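Local coordinates for beta-phosphoglucomutase (PDB 4GIB), which probably interconverts beta-D-glucose 1-phosphate and beta-D-glucose 6-phosphate as a magnesium-dependent phosphomutase of the HAD-like superfamily, at residues Ala28-Thr40 with Asp116-Val128. Residues are numbered along the deposited sequence; the frame is centred on the assembly and turned at random.
Sequences AFIFDLDGVITDT and DILPGIESLLIDV. With NA (sodium ion), chain D; PO4 (phosphate ion), chain E.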
loop_
_atom_site.group_PDB
_atom_site.type_symbol
_atom_site.label_atom_id
_atom_site.label_comp_id
_atom_site.label_asym_id
_atom_site.label_seq_id
_atom_site.Cartn_x
_atom_site.Cartn_y
_atom_site.Cartn_z
ATOM N N ALA A 28 9.103 -11.688 8.813
ATOM C CA ALA A 28 8.862 -10.272 8.544
ATOM C C ALA A 28 7.420 -9.816 8.568
ATOM O O ALA A 28 6.484 -10.617 8.473
ATOM C CB ALA A 28 9.488 -9.857 7.202
ATOM N N PHE A 29 7.298 -8.500 8.739
ATOM C CA PHE A 29 6.062 -7.756 8.640
ATOM C C PHE A 29 6.290 -6.920 7.379
ATOM O O PHE A 29 7.323 -6.214 7.253
ATOM C CB PHE A 29 5.830 -6.828 9.836
ATOM C CG PHE A 29 5.194 -7.499 11.042
ATOM C CD1 PHE A 29 5.837 -8.502 11.721
ATOM C CD2 PHE A 29 3.967 -7.059 11.525
ATOM C CE1 PHE A 29 5.254 -9.096 12.837
ATOM C CE2 PHE A 29 3.381 -7.654 12.646
ATOM C CZ PHE A 29 4.022 -8.669 13.287
ATOM N N ILE A 30 5.368 -7.023 6.434
ATOM C CA ILE A 30 5.462 -6.254 5.206
ATOM C C ILE A 30 4.239 -5.364 5.165
ATOM O O ILE A 30 3.122 -5.852 5.117
ATOM C CB ILE A 30 5.524 -7.143 3.947
ATOM C CG1 ILE A 30 6.716 -8.118 4.027
ATOM C CG2 ILE A 30 5.631 -6.263 2.700
ATOM C CD1 ILE A 30 6.829 -9.071 2.777
ATOM N N PHE A 31 4.464 -4.057 5.169
ATOM C CA PHE A 31 3.379 -3.090 5.197
ATOM C C PHE A 31 3.069 -2.445 3.859
ATOM O O PHE A 31 3.930 -2.378 2.982
ATOM C CB PHE A 31 3.748 -1.955 6.160
ATOM C CG PHE A 31 3.965 -2.401 7.587
ATOM C CD1 PHE A 31 5.186 -2.917 7.989
ATOM C CD2 PHE A 31 2.968 -2.248 8.534
ATOM C CE1 PHE A 31 5.391 -3.310 9.310
ATOM C CE2 PHE A 31 3.173 -2.627 9.847
ATOM C CZ PHE A 31 4.391 -3.169 10.230
ATOM N N ASP A 32 1.820 -2.003 3.693
ATOM C CA ASP A 32 1.474 -1.168 2.552
ATOM C C ASP A 32 1.619 0.225 3.141
ATOM O O ASP A 32 1.602 0.383 4.370
ATOM C CB ASP A 32 0.056 -1.362 2.015
ATOM C CG ASP A 32 -0.235 -0.434 0.808
ATOM O OD1 ASP A 32 0.753 -0.004 0.154
ATOM O OD2 ASP A 32 -1.425 -0.109 0.528
ATOM N N LEU A 33 1.748 1.234 2.297
ATOM C CA LEU A 33 1.919 2.589 2.795
ATOM C C LEU A 33 0.561 3.242 3.122
ATOM O O LEU A 33 0.203 3.399 4.296
ATOM C CB LEU A 33 2.726 3.416 1.786
ATOM C CG LEU A 33 3.016 4.877 2.150
ATOM C CD1 LEU A 33 3.897 4.978 3.395
ATOM C CD2 LEU A 33 3.660 5.576 0.964
ATOM N N ASP A 34 -0.192 3.608 2.085
ATOM C CA ASP A 34 -1.514 4.251 2.247
ATOM C C ASP A 34 -2.497 3.466 3.132
ATOM O O ASP A 34 -2.749 2.298 2.900
ATOM C CB ASP A 34 -2.142 4.436 0.866
ATOM C CG ASP A 34 -3.487 5.132 0.914
ATOM O OD1 ASP A 34 -3.768 5.895 1.884
ATOM O OD2 ASP A 34 -4.272 4.905 -0.045
ATOM N N GLY A 35 -3.039 4.119 4.157
ATOM C CA GLY A 35 -4.036 3.498 5.037
ATOM C C GLY A 35 -3.510 2.532 6.089
ATOM O O GLY A 35 -4.295 1.918 6.823
ATOM N N VAL A 36 -2.189 2.377 6.158
ATOM C CA VAL A 36 -1.579 1.528 7.186
ATOM C C VAL A 36 -0.507 2.346 7.891
ATOM O O VAL A 36 -0.571 2.525 9.101
ATOM C CB VAL A 36 -1.022 0.209 6.614
ATOM C CG1 VAL A 36 -0.561 -0.717 7.759
ATOM C CG2 VAL A 36 -2.088 -0.499 5.771
ATOM N N ILE A 37 0.464 2.857 7.143
ATOM C CA ILE A 37 1.511 3.712 7.723
ATOM C C ILE A 37 1.004 5.170 7.821
ATOM O O ILE A 37 1.199 5.838 8.818
ATOM C CB ILE A 37 2.804 3.681 6.895
ATOM C CG1 ILE A 37 3.328 2.252 6.762
ATOM C CG2 ILE A 37 3.876 4.587 7.534
ATOM C CD1 ILE A 37 3.622 1.577 8.074
ATOM N N THR A 38 0.338 5.635 6.773
ATOM C CA THR A 38 -0.198 6.984 6.748
ATOM C C THR A 38 -1.270 7.099 5.647
ATOM O O THR A 38 -1.353 6.254 4.766
ATOM C CB THR A 38 0.941 8.003 6.494
ATOM O OG1 THR A 38 0.494 9.326 6.777
ATOM C CG2 THR A 38 1.460 7.904 5.062
ATOM N N ASP A 39 -2.068 8.158 5.687
ATOM C CA ASP A 39 -3.110 8.356 4.678
ATOM C C ASP A 39 -2.642 9.226 3.514
ATOM O O ASP A 39 -2.345 10.400 3.680
ATOM C CB ASP A 39 -4.347 8.946 5.329
ATOM C CG ASP A 39 -4.929 8.026 6.384
ATOM O OD1 ASP A 39 -5.210 6.848 6.080
ATOM O OD2 ASP A 39 -5.114 8.485 7.522
ATOM N N THR A 40 -2.574 8.624 2.335
ATOM C CA THR A 40 -2.178 9.319 1.107
ATOM C C THR A 40 -3.281 9.304 0.037
ATOM O O THR A 40 -3.209 10.056 -0.958
ATOM C CB THR A 40 -0.986 8.627 0.499
ATOM O OG1 THR A 40 -1.349 7.279 0.198
ATOM C CG2 THR A 40 0.204 8.635 1.471
ATOM N N ASP A 116 1.535 12.604 11.224
ATOM C CA ASP A 116 0.633 11.927 10.296
ATOM C C ASP A 116 0.769 10.404 10.259
ATOM O O ASP A 116 0.108 9.751 9.459
ATOM C CB ASP A 116 0.795 12.535 8.900
ATOM C CG ASP A 116 0.462 14.010 8.886
ATOM O OD1 ASP A 116 -0.551 14.378 9.515
ATOM O OD2 ASP A 116 1.206 14.807 8.273
ATOM N N ILE A 117 1.616 9.850 11.125
ATOM C CA ILE A 117 1.788 8.414 11.232
ATOM C C ILE A 117 0.520 7.878 11.865
ATOM O O ILE A 117 0.114 8.357 12.923
ATOM C CB ILE A 117 2.955 8.051 12.159
ATOM C CG1 ILE A 117 4.272 8.569 11.590
ATOM C CG2 ILE A 117 3.031 6.524 12.366
ATOM C CD1 ILE A 117 5.426 8.433 12.556
ATOM N N LEU A 118 -0.111 6.884 11.248
ATOM C CA LEU A 118 -1.361 6.365 11.821
ATOM C C LEU A 118 -1.136 5.842 13.245
ATOM O O LEU A 118 -0.065 5.331 13.557
ATOM C CB LEU A 118 -2.039 5.344 10.900
ATOM C CG LEU A 118 -2.643 5.995 9.646
ATOM C CD1 LEU A 118 -3.248 4.988 8.651
ATOM C CD2 LEU A 118 -3.702 7.042 10.053
ATOM N N PRO A 119 -2.131 6.035 14.130
ATOM C CA PRO A 119 -2.049 5.604 15.535
ATOM C C PRO A 119 -1.653 4.138 15.685
ATOM O O PRO A 119 -2.187 3.287 14.970
ATOM C CB PRO A 119 -3.481 5.801 16.047
ATOM C CG PRO A 119 -4.087 6.805 15.146
ATOM C CD PRO A 119 -3.425 6.666 13.820
ATOM N N GLY A 120 -0.722 3.855 16.602
ATOM C CA GLY A 120 -0.257 2.494 16.867
ATOM C C GLY A 120 0.850 1.963 15.962
ATOM O O GLY A 120 1.467 0.957 16.278
ATOM N N ILE A 121 1.138 2.640 14.857
ATOM C CA ILE A 121 2.148 2.144 13.903
ATOM C C ILE A 121 3.573 2.233 14.431
ATOM O O ILE A 121 4.313 1.256 14.359
ATOM C CB ILE A 121 2.038 2.852 12.559
ATOM C CG1 ILE A 121 0.678 2.559 11.941
ATOM C CG2 ILE A 121 3.160 2.388 11.584
ATOM C CD1 ILE A 121 0.456 1.067 11.615
ATOM N N GLU A 122 3.968 3.394 14.954
ATOM C CA GLU A 122 5.310 3.526 15.537
ATOM C C GLU A 122 5.578 2.476 16.590
ATOM O O GLU A 122 6.649 1.883 16.619
ATOM C CB GLU A 122 5.531 4.881 16.195
ATOM C CG GLU A 122 6.025 5.944 15.300
ATOM C CD GLU A 122 6.502 7.146 16.094
ATOM O OE1 GLU A 122 5.668 7.764 16.801
ATOM O OE2 GLU A 122 7.711 7.471 16.001
ATOM N N SER A 123 4.617 2.276 17.481
ATOM C CA SER A 123 4.770 1.294 18.564
ATOM C C SER A 123 4.921 -0.104 17.975
ATOM O O SER A 123 5.735 -0.899 18.444
ATOM C CB SER A 123 3.585 1.363 19.518
ATOM O OG SER A 123 3.618 0.296 20.437
ATOM N N LEU A 124 4.150 -0.403 16.936
ATOM C CA LEU A 124 4.269 -1.702 16.274
ATOM C C LEU A 124 5.653 -1.815 15.659
ATOM O O LEU A 124 6.357 -2.795 15.886
ATOM C CB LEU A 124 3.209 -1.897 15.183
ATOM C CG LEU A 124 3.203 -3.295 14.540
ATOM C CD1 LEU A 124 2.906 -4.373 15.600
ATOM C CD2 LEU A 124 2.213 -3.390 13.409
ATOM N N LEU A 125 6.048 -0.814 14.887
ATOM C CA LEU A 125 7.367 -0.836 14.229
ATOM C C LEU A 125 8.482 -1.136 15.237
ATOM O O LEU A 125 9.343 -1.962 14.973
ATOM C CB LEU A 125 7.632 0.469 13.476
ATOM C CG LEU A 125 6.750 0.740 12.245
ATOM C CD1 LEU A 125 7.013 2.134 11.700
ATOM C CD2 LEU A 125 6.943 -0.316 11.143
ATOM N N ILE A 126 8.449 -0.486 16.399
ATOM C CA ILE A 126 9.434 -0.750 17.451
ATOM C C ILE A 126 9.417 -2.213 17.924
ATOM O O ILE A 126 10.453 -2.883 17.902
ATOM C CB ILE A 126 9.193 0.142 18.677
ATOM C CG1 ILE A 126 9.417 1.614 18.307
ATOM C CG2 ILE A 126 10.087 -0.281 19.816
ATOM C CD1 ILE A 126 10.699 1.863 17.635
ATOM N N ASP A 127 8.248 -2.698 18.351
ATOM C CA ASP A 127 8.114 -4.085 18.823
ATOM C C ASP A 127 8.539 -5.142 17.792
ATOM O O ASP A 127 9.103 -6.166 18.162
ATOM C CB ASP A 127 6.679 -4.376 19.294
ATOM C CG ASP A 127 6.320 -3.643 20.578
ATOM O OD1 ASP A 127 7.241 -3.224 21.318
ATOM O OD2 ASP A 127 5.114 -3.495 20.858
ATOM N N VAL A 128 8.247 -4.925 16.518
ATOM C CA VAL A 128 8.664 -5.882 15.498
ATOM C C VAL A 128 10.181 -5.987 15.532
ATOM O O VAL A 128 10.741 -7.086 15.578
ATOM C CB VAL A 128 8.202 -5.466 14.091
ATOM C CG1 VAL A 128 8.859 -6.328 13.019
ATOM C CG2 VAL A 128 6.688 -5.544 13.992
HETATM NA NA NA D . -3.352 0.372 1.475
HETATM P P PO4 E . -0.027 2.424 -1.911
HETATM O O1 PO4 E . -1.339 1.920 -1.351
HETATM O O2 PO4 E . -0.284 3.406 -3.031
HETATM O O3 PO4 E . 0.749 3.121 -0.836
HETATM O O4 PO4 E . 0.738 1.236 -2.433
HETATM O O HOH W 1 -2.248 9.758 8.114
HETATM O O HOH W 2 -3.848 1.165 -0.474
#
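Thr38 and Ile37 fasten the segment 28-40 to the chain entering helix 121-130, and they show how a loop bearing the predicted catalytic aspartates can be tied down through backbone carbonyls. The amide of Leu118 gives a nearly straight bond (173°) to Ile37 O, 3.0 Å from N to O, though it arrives from above the carbonyl plane. In the other direction Thr38 OG1 donates to Asp116 O at 2.7 Å. That hydroxyl is swung anti to its own backbone nitrogen (chi1 -166°), which carries it across to the carbonyl. Asp116 O is gripped a second time by a water, which also accepts from Asp39 N and donates to Asp39 OD2. The Asp116 carboxylate turns instead to the amide of Thr113. Beside these bonds the Leu118 side chain lies against the backbone of Gly35 and Val36, its CD1 3.6 Å from Gly35 C.

This is the HAD Rossmann-like core: strand 28-31 lies inside the parallel sheet, helix 121-130 packs on one side of it, and the predicted nucleophile Asp32 follows the strand. Asp32 OD2 and Asp34 O bind a sodium ion together with Glu194 and Asp195, at the predicted magnesium position; Asp34 N donates to a phosphate oxygen at 3.1 Å, while Asp34 OD1 accepts from Thr40 N and Ala41 N.

From the first turn of the helix onward the contact is apolar. Ile37 CD1 meets Ile121 CG2 at 3.6 Å, the two side chains crossing at about a right angle. Leu124 CD2 touches the edge of the Phe31 ring, with Leu125 CD2 3.8 Å from Phe31 CE1. Over the centre of one Phe29 face sits Val128 CG2 in a CH-pi contact, 3.8 Å from the centroid and 8° off the ring normal.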